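Local coordinates for protein archaeal actin homolog (Thermoplasma acidophilum, PDB 2FSJ) that binds ATP and polymerises, in a nucleotide-dependent manner, into bundles of helical actin-like filaments, at residues Glu217-Ala229 against Leu278-Leu290. Numbering follows the deposited sequence.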
ATOM      1  N   GLU A 217      -0.540  21.998  -4.345  1.00 14.53           N
ATOM      2  CA  GLU A 217      -1.300  22.408  -5.501  1.00 15.44           C
ATOM      3  C   GLU A 217      -1.163  21.401  -6.639  1.00 15.48           C
ATOM      4  O   GLU A 217      -1.944  21.427  -7.594  1.00 14.62           O
ATOM      5  CB  GLU A 217      -0.808  23.795  -5.980  1.00 17.76           C
ATOM      6  CG  GLU A 217      -1.063  24.887  -4.978  1.00 22.05           C
ATOM      7  CD  GLU A 217       0.025  25.022  -3.921  1.00 26.32           C
ATOM      8  OE1 GLU A 217       0.977  24.238  -3.947  1.00 21.09           O
ATOM      9  OE2 GLU A 217      -0.096  25.920  -3.035  1.00 32.28           O
ATOM     10  N   LEU A 218      -0.114  20.566  -6.573  1.00 14.91           N
ATOM     11  CA  LEU A 218       0.282  19.670  -7.661  1.00 14.73           C
ATOM     12  C   LEU A 218       0.195  18.213  -7.202  1.00 13.75           C
ATOM     13  O   LEU A 218       0.765  17.353  -7.837  1.00 11.73           O
ATOM     14  CB  LEU A 218       1.720  19.975  -8.123  1.00 15.37           C
ATOM     15  CG  LEU A 218       1.939  21.375  -8.744  1.00 15.48           C
ATOM     16  CD1 LEU A 218       3.361  21.514  -9.238  1.00 16.11           C
ATOM     17  CD2 LEU A 218       0.949  21.677  -9.840  1.00 14.56           C
ATOM     18  N   SER A 219      -0.537  17.969  -6.113  1.00 12.84           N
ATOM     19  CA  SER A 219      -0.641  16.642  -5.524  1.00 12.31           C
ATOM     20  C   SER A 219      -2.117  16.315  -5.443  1.00 12.36           C
ATOM     21  O   SER A 219      -2.933  17.168  -5.151  1.00 12.56           O
ATOM     22  CB  SER A 219       0.027  16.601  -4.127  1.00 12.91           C
ATOM     23  OG  SER A 219       1.416  16.928  -4.227  1.00 12.33           O
ATOM     24  N   PHE A 220      -2.480  15.075  -5.694  1.00 13.39           N
ATOM     25  CA  PHE A 220      -3.899  14.744  -5.907  1.00 14.25           C
ATOM     26  C   PHE A 220      -4.078  13.231  -5.996  1.00 14.98           C
ATOM     27  O   PHE A 220      -3.087  12.504  -6.119  1.00 13.00           O
ATOM     28  CB  PHE A 220      -4.427  15.414  -7.205  1.00 14.47           C
ATOM     29  CG  PHE A 220      -3.565  15.154  -8.428  1.00 16.04           C
ATOM     30  CD1 PHE A 220      -3.785  14.064  -9.256  1.00 16.85           C
ATOM     31  CD2 PHE A 220      -2.546  16.027  -8.766  1.00 16.58           C
ATOM     32  CE1 PHE A 220      -2.968  13.860 -10.370  1.00 16.54           C
ATOM     33  CE2 PHE A 220      -1.754  15.808  -9.856  1.00 17.74           C
ATOM     34  CZ  PHE A 220      -1.936  14.733 -10.634  1.00 14.84           C
ATOM     35  N   SER A 221      -5.323  12.765  -5.962  1.00 15.55           N
ATOM     36  CA  SER A 221      -5.645  11.331  -5.924  1.00 17.94           C
ATOM     37  C   SER A 221      -6.615  11.083  -7.032  1.00 20.39           C
ATOM     38  O   SER A 221      -7.648  11.767  -7.085  1.00 20.50           O
ATOM     39  CB  SER A 221      -6.311  10.931  -4.603  1.00 18.87           C
ATOM     40  OG  SER A 221      -6.619   9.513  -4.583  1.00 21.48           O
ATOM     41  N   LEU A 222      -6.264  10.171  -7.950  1.00 20.65           N
ATOM     42  CA  LEU A 222      -7.117   9.838  -9.077  1.00 21.01           C
ATOM     43  C   LEU A 222      -7.894   8.576  -8.715  1.00 20.44           C
ATOM     44  O   LEU A 222      -7.340   7.623  -8.197  1.00 21.27           O
ATOM     45  CB  LEU A 222      -6.274   9.593 -10.323  1.00 21.78           C
ATOM     46  CG  LEU A 222      -5.391  10.736 -10.820  1.00 21.31           C
ATOM     47  CD1 LEU A 222      -4.495  10.254 -11.971  1.00 22.35           C
ATOM     48  CD2 LEU A 222      -6.242  11.941 -11.216  1.00 23.31           C
ATOM     49  N   GLN A 223      -9.187   8.551  -8.970  1.00 21.62           N
ATOM     50  CA  GLN A 223      -9.985   7.392  -8.590  1.00 22.18           C
ATOM     51  C   GLN A 223      -9.966   6.316  -9.696  1.00 22.25           C
ATOM     52  O   GLN A 223     -11.013   5.967 -10.290  1.00 22.29           O
ATOM     53  CB  GLN A 223     -11.408   7.826  -8.184  1.00 24.20           C
ATOM     54  CG  GLN A 223     -11.417   8.900  -7.008  1.00 26.30           C
ATOM     55  CD  GLN A 223     -10.840   8.384  -5.696  1.00 31.50           C
ATOM     56  OE1 GLN A 223     -11.242   7.324  -5.224  1.00 31.63           O
ATOM     57  NE2 GLN A 223      -9.868   9.147  -5.095  1.00 34.28           N
ATOM     58  N   ILE A 224      -8.763   5.801  -9.962  1.00 20.15           N
ATOM     59  CA  ILE A 224      -8.534   4.780 -10.998  1.00 19.16           C
ATOM     60  C   ILE A 224      -7.293   4.033 -10.584  1.00 18.42           C
ATOM     61  O   ILE A 224      -6.370   4.637  -9.989  1.00 16.36           O
ATOM     62  CB  ILE A 224      -8.419   5.418 -12.430  1.00 19.93           C
ATOM     63  CG1 ILE A 224      -8.619   4.342 -13.513  1.00 25.18           C
ATOM     64  CG2 ILE A 224      -7.094   6.135 -12.643  1.00 21.32           C
ATOM     65  CD1 ILE A 224      -8.594   4.867 -15.000  1.00 27.70           C
ATOM     66  N   GLY A 225      -7.275   2.728 -10.840  1.00 15.39           N
ATOM     67  CA  GLY A 225      -6.126   1.897 -10.535  1.00 15.94           C
ATOM     68  C   GLY A 225      -6.216   0.531 -11.228  1.00 16.08           C
ATOM     69  O   GLY A 225      -7.063   0.326 -12.094  1.00 16.40           O
ATOM     70  N   VAL A 226      -5.407  -0.417 -10.784  1.00 15.78           N
ATOM     71  CA  VAL A 226      -5.325  -1.724 -11.408  1.00 17.57           C
ATOM     72  C   VAL A 226      -6.680  -2.449 -11.373  1.00 16.20           C
ATOM     73  O   VAL A 226      -6.921  -3.238 -12.216  1.00 16.03           O
ATOM     74  CB  VAL A 226      -4.254  -2.619 -10.760  1.00 18.67           C
ATOM     75  CG1 VAL A 226      -4.176  -3.982 -11.506  1.00 17.99           C
ATOM     76  CG2 VAL A 226      -2.882  -1.929 -10.767  1.00 21.12           C
ATOM     77  N   GLY A 227      -7.523  -2.191 -10.376  1.00 16.22           N
ATOM     78  CA  GLY A 227      -8.837  -2.813 -10.289  1.00 16.45           C
ATOM     79  C   GLY A 227      -9.750  -2.487 -11.433  1.00 16.62           C
ATOM     80  O   GLY A 227     -10.614  -3.278 -11.800  1.00 15.92           O
ATOM     81  N   ASP A 228      -9.561  -1.322 -12.021  1.00 15.76           N
ATOM     82  CA  ASP A 228     -10.310  -0.943 -13.224  1.00 16.70           C
ATOM     83  C   ASP A 228      -9.899  -1.779 -14.424  1.00 16.29           C
ATOM     84  O   ASP A 228     -10.754  -2.169 -15.216  1.00 16.25           O
ATOM     85  CB  ASP A 228     -10.149   0.515 -13.511  1.00 17.12           C
ATOM     86  CG  ASP A 228     -10.679   1.391 -12.353  1.00 20.69           C
ATOM     87  OD1 ASP A 228     -11.913   1.401 -12.117  1.00 22.10           O
ATOM     88  OD2 ASP A 228      -9.931   2.031 -11.579  1.00 23.02           O
ATOM     89  N   ALA A 229      -8.616  -2.098 -14.520  1.00 15.09           N
ATOM     90  CA  ALA A 229      -8.122  -3.020 -15.554  1.00 14.95           C
ATOM     91  C   ALA A 229      -8.609  -4.446 -15.297  1.00 14.19           C
ATOM     92  O   ALA A 229      -9.022  -5.109 -16.239  1.00 12.62           O
ATOM     93  CB  ALA A 229      -6.586  -2.978 -15.675  1.00 13.75           C
ATOM     94  N   LEU A 278      -5.404   2.131 -19.190  1.00 18.88           N
ATOM     95  CA  LEU A 278      -5.239   2.620 -17.797  1.00 18.85           C
ATOM     96  C   LEU A 278      -4.114   3.658 -17.720  1.00 18.04           C
ATOM     97  O   LEU A 278      -4.280   4.760 -17.177  1.00 17.84           O
ATOM     98  CB  LEU A 278      -4.919   1.455 -16.888  1.00 19.00           C
ATOM     99  CG  LEU A 278      -4.526   1.721 -15.433  1.00 19.40           C
ATOM    100  CD1 LEU A 278      -5.654   2.583 -14.760  1.00 21.79           C
ATOM    101  CD2 LEU A 278      -4.307   0.449 -14.739  1.00 17.74           C
ATOM    102  N   ALA A 279      -2.970   3.297 -18.279  1.00 18.20           N
ATOM    103  CA  ALA A 279      -1.820   4.185 -18.359  1.00 17.42           C
ATOM    104  C   ALA A 279      -2.139   5.498 -19.051  1.00 17.60           C
ATOM    105  O   ALA A 279      -1.811   6.568 -18.524  1.00 17.02           O
ATOM    106  CB  ALA A 279      -0.641   3.493 -19.068  1.00 18.47           C
ATOM    107  N   ASN A 280      -2.770   5.433 -20.209  1.00 17.16           N
ATOM    108  CA  ASN A 280      -3.130   6.619 -20.945  1.00 18.44           C
ATOM    109  C   ASN A 280      -4.029   7.571 -20.110  1.00 19.21           C
ATOM    110  O   ASN A 280      -3.832   8.812 -20.148  1.00 18.94           O
ATOM    111  CB  ASN A 280      -3.785   6.247 -22.311  1.00 19.47           C
ATOM    112  CG  ASN A 280      -2.785   5.682 -23.306  1.00 20.73           C
ATOM    113  OD1 ASN A 280      -1.570   5.776 -23.111  1.00 26.51           O
ATOM    114  ND2 ASN A 280      -3.281   5.137 -24.381  1.00 23.08           N
ATOM    115  N   ARG A 281      -4.981   7.025 -19.338  1.00 18.92           N
ATOM    116  CA  ARG A 281      -5.875   7.878 -18.550  1.00 19.58           C
ATOM    117  C   ARG A 281      -5.120   8.555 -17.421  1.00 18.63           C
ATOM    118  O   ARG A 281      -5.350   9.731 -17.148  1.00 19.38           O
ATOM    119  CB  ARG A 281      -7.051   7.113 -17.952  1.00 20.47           C
ATOM    120  CG  ARG A 281      -8.095   6.736 -19.013  1.00 23.80           C
ATOM    121  CD  ARG A 281      -9.291   6.030 -18.445  1.00 30.89           C
ATOM    122  NE  ARG A 281     -10.289   5.713 -19.475  1.00 35.34           N
ATOM    123  CZ  ARG A 281     -11.372   6.453 -19.773  1.00 39.86           C
ATOM    124  NH1 ARG A 281     -11.638   7.609 -19.143  1.00 40.08           N
ATOM    125  NH2 ARG A 281     -12.197   6.021 -20.722  1.00 40.24           N
ATOM    126  N   ILE A 282      -4.205   7.833 -16.788  1.00 16.55           N
ATOM    127  CA  ILE A 282      -3.421   8.422 -15.716  1.00 16.05           C
ATOM    128  C   ILE A 282      -2.520   9.516 -16.245  1.00 15.27           C
ATOM    129  O   ILE A 282      -2.462  10.623 -15.666  1.00 14.53           O
ATOM    130  CB  ILE A 282      -2.605   7.338 -14.974  1.00 15.96           C
ATOM    131  CG1 ILE A 282      -3.547   6.412 -14.205  1.00 17.62           C
ATOM    132  CG2 ILE A 282      -1.585   7.961 -14.036  1.00 16.49           C
ATOM    133  CD1 ILE A 282      -2.938   5.050 -13.930  1.00 18.37           C
ATOM    134  N   ILE A 283      -1.835   9.232 -17.352  1.00 14.45           N
ATOM    135  CA  ILE A 283      -0.933  10.200 -17.962  1.00 16.34           C
ATOM    136  C   ILE A 283      -1.691  11.490 -18.372  1.00 17.72           C
ATOM    137  O   ILE A 283      -1.246  12.619 -18.105  1.00 17.20           O
ATOM    138  CB  ILE A 283      -0.246   9.589 -19.158  1.00 16.67           C
ATOM    139  CG1 ILE A 283       0.798   8.549 -18.699  1.00 17.19           C
ATOM    140  CG2 ILE A 283       0.343  10.699 -20.090  1.00 18.22           C
ATOM    141  CD1 ILE A 283       1.182   7.548 -19.786  1.00 18.84           C
ATOM    142  N   GLU A 284      -2.851  11.321 -18.987  1.00 18.87           N
ATOM    143  CA  GLU A 284      -3.648  12.488 -19.399  1.00 20.22           C
ATOM    144  C   GLU A 284      -4.085  13.356 -18.210  1.00 19.44           C
ATOM    145  O   GLU A 284      -4.043  14.567 -18.271  1.00 19.40           O
ATOM    146  CB  GLU A 284      -4.888  12.022 -20.168  1.00 21.60           C
ATOM    147  CG  GLU A 284      -5.935  13.098 -20.316  1.00 27.06           C
ATOM    148  CD  GLU A 284      -7.282  12.575 -20.808  1.00 36.19           C
ATOM    149  OE1 GLU A 284      -7.899  11.665 -20.131  1.00 43.08           O
ATOM    150  OE2 GLU A 284      -7.728  13.090 -21.868  1.00 39.55           O
ATOM    151  N   ASN A 285      -4.513  12.722 -17.127  1.00 19.37           N
ATOM    152  CA  ASN A 285      -4.915  13.415 -15.919  1.00 19.77           C
ATOM    153  C   ASN A 285      -3.722  14.120 -15.199  1.00 18.39           C
ATOM    154  O   ASN A 285      -3.827  15.269 -14.788  1.00 16.76           O
ATOM    155  CB  ASN A 285      -5.637  12.430 -14.994  1.00 21.05           C
ATOM    156  CG  ASN A 285      -7.167  12.457 -15.145  1.00 26.28           C
ATOM    157  OD1 ASN A 285      -7.748  11.849 -16.077  1.00 35.89           O
ATOM    158  ND2 ASN A 285      -7.830  13.139 -14.225  1.00 29.92           N
ATOM    159  N   ILE A 286      -2.568  13.451 -15.124  1.00 16.69           N
ATOM    160  CA  ILE A 286      -1.353  14.074 -14.624  1.00 15.82           C
ATOM    161  C   ILE A 286      -0.951  15.314 -15.433  1.00 16.66           C
ATOM    162  O   ILE A 286      -0.699  16.370 -14.856  1.00 17.10           O
ATOM    163  CB  ILE A 286      -0.211  13.038 -14.507  1.00 15.78           C
ATOM    164  CG1 ILE A 286      -0.570  12.052 -13.401  1.00 16.00           C
ATOM    165  CG2 ILE A 286       1.130  13.723 -14.222  1.00 15.23           C
ATOM    166  CD1 ILE A 286       0.356  10.818 -13.255  1.00 17.71           C
ATOM    167  N   ARG A 287      -0.935  15.204 -16.754  1.00 17.04           N
ATOM    168  CA  ARG A 287      -0.655  16.334 -17.615  1.00 17.72           C
ATOM    169  C   ARG A 287      -1.582  17.498 -17.421  1.00 18.70           C
ATOM    170  O   ARG A 287      -1.136  18.611 -17.347  1.00 17.49           O
ATOM    171  CB  ARG A 287      -0.672  15.922 -19.071  1.00 17.62           C
ATOM    172  CG  ARG A 287       0.543  15.110 -19.469  1.00 17.67           C
ATOM    173  CD  ARG A 287       0.461  14.652 -20.943  1.00 19.75           C
ATOM    174  NE  ARG A 287       1.734  14.130 -21.427  1.00 22.07           N
ATOM    175  CZ  ARG A 287       1.845  13.242 -22.413  1.00 24.31           C
ATOM    176  NH1 ARG A 287       0.764  12.732 -22.994  1.00 25.29           N
ATOM    177  NH2 ARG A 287       3.043  12.856 -22.811  1.00 26.56           N
ATOM    178  N   LEU A 288      -2.870  17.242 -17.332  1.00 20.31           N
ATOM    179  CA  LEU A 288      -3.833  18.321 -17.124  1.00 21.90           C
ATOM    180  C   LEU A 288      -3.622  19.059 -15.799  1.00 22.44           C
ATOM    181  O   LEU A 288      -3.737  20.308 -15.723  1.00 22.77           O
ATOM    182  CB  LEU A 288      -5.254  17.758 -17.125  1.00 22.18           C
ATOM    183  CG  LEU A 288      -5.910  17.352 -18.448  1.00 26.81           C
ATOM    184  CD1 LEU A 288      -7.182  16.600 -18.153  1.00 29.14           C
ATOM    185  CD2 LEU A 288      -6.174  18.574 -19.395  1.00 29.64           C
ATOM    186  N   ASN A 289      -3.332  18.286 -14.758  1.00 21.81           N
ATOM    187  CA  ASN A 289      -3.154  18.825 -13.419  1.00 21.87           C
ATOM    188  C   ASN A 289      -1.816  19.579 -13.285  1.00 21.26           C
ATOM    189  O   ASN A 289      -1.750  20.613 -12.634  1.00 20.10           O
ATOM    190  CB  ASN A 289      -3.335  17.715 -12.388  1.00 21.97           C
ATOM    191  CG  ASN A 289      -4.799  17.180 -12.330  1.00 25.98           C
ATOM    192  OD1 ASN A 289      -5.682  17.667 -13.023  1.00 35.34           O
ATOM    193  ND2 ASN A 289      -5.036  16.191 -11.512  1.00 26.11           N
ATOM    194  N   LEU A 290      -0.770  19.124 -13.967  1.00 20.14           N
ATOM    195  CA  LEU A 290       0.543  19.730 -13.830  1.00 20.99           C
ATOM    196  C   LEU A 290       0.728  20.899 -14.787  1.00 21.86           C
ATOM    197  O   LEU A 290       1.465  21.823 -14.466  1.00 20.30           O
ATOM    198  CB  LEU A 290       1.652  18.735 -14.103  1.00 21.46           C
ATOM    199  CG  LEU A 290       1.739  17.550 -13.156  1.00 22.16           C
ATOM    200  CD1 LEU A 290       2.976  16.753 -13.542  1.00 21.79           C
ATOM    201  CD2 LEU A 290       1.719  18.033 -11.704  1.00 22.94           C
TER
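Helix 268-290 packs on the edge strand 213-222 of the four-stranded C-terminal sheet of this actin-like fold, where Phe220 and Leu222, and Ile224 just after the strand, point at the helix. Strand 220-222 runs nearly antiparallel to the 278-290 part of the helix, at 153° with the axes 10.4 Å apart. Asn289 stands its amide nearly upright (86°) on one face of the Phe220 ring, ND2 over the centre and 3.3 Å from Phe220 CE1. This fits an amide N-H directed at the pi cloud. With CG between backbone N and carbonyl carbon (chi1 51°), Phe220 also brings CZ to 4.1 Å from Ile286 CG1. An alanine at Phe220 is likely to leave the Asn289 amide without its aromatic partner and open a gap beside Ile286. Leu222 lays both methyls against Asn285 CB; its CD1 lies 4.2 Å from Ile282 CG2.

In this fold the helix lies against one face of the sheet, and Ile286 also touches Val204 of strand 202-208 and Ile195 of strand 191-197. Ile224 CG2 meets Ile282 CG1 at 3.9 Å, and its CD1 meets Arg281 CD at 3.7 Å. Leu278 CD1 lies 3.7 Å from Ile224 CG1. Leu278 CD2 reaches Ala229 CB in the first turn of helix 226-241; Val226 in that turn lies close to the ATP-site residues Gly306 and Gln251. At the far end Leu218 CB and Leu290 CD2 touch, the side chains crossing at about a right angle.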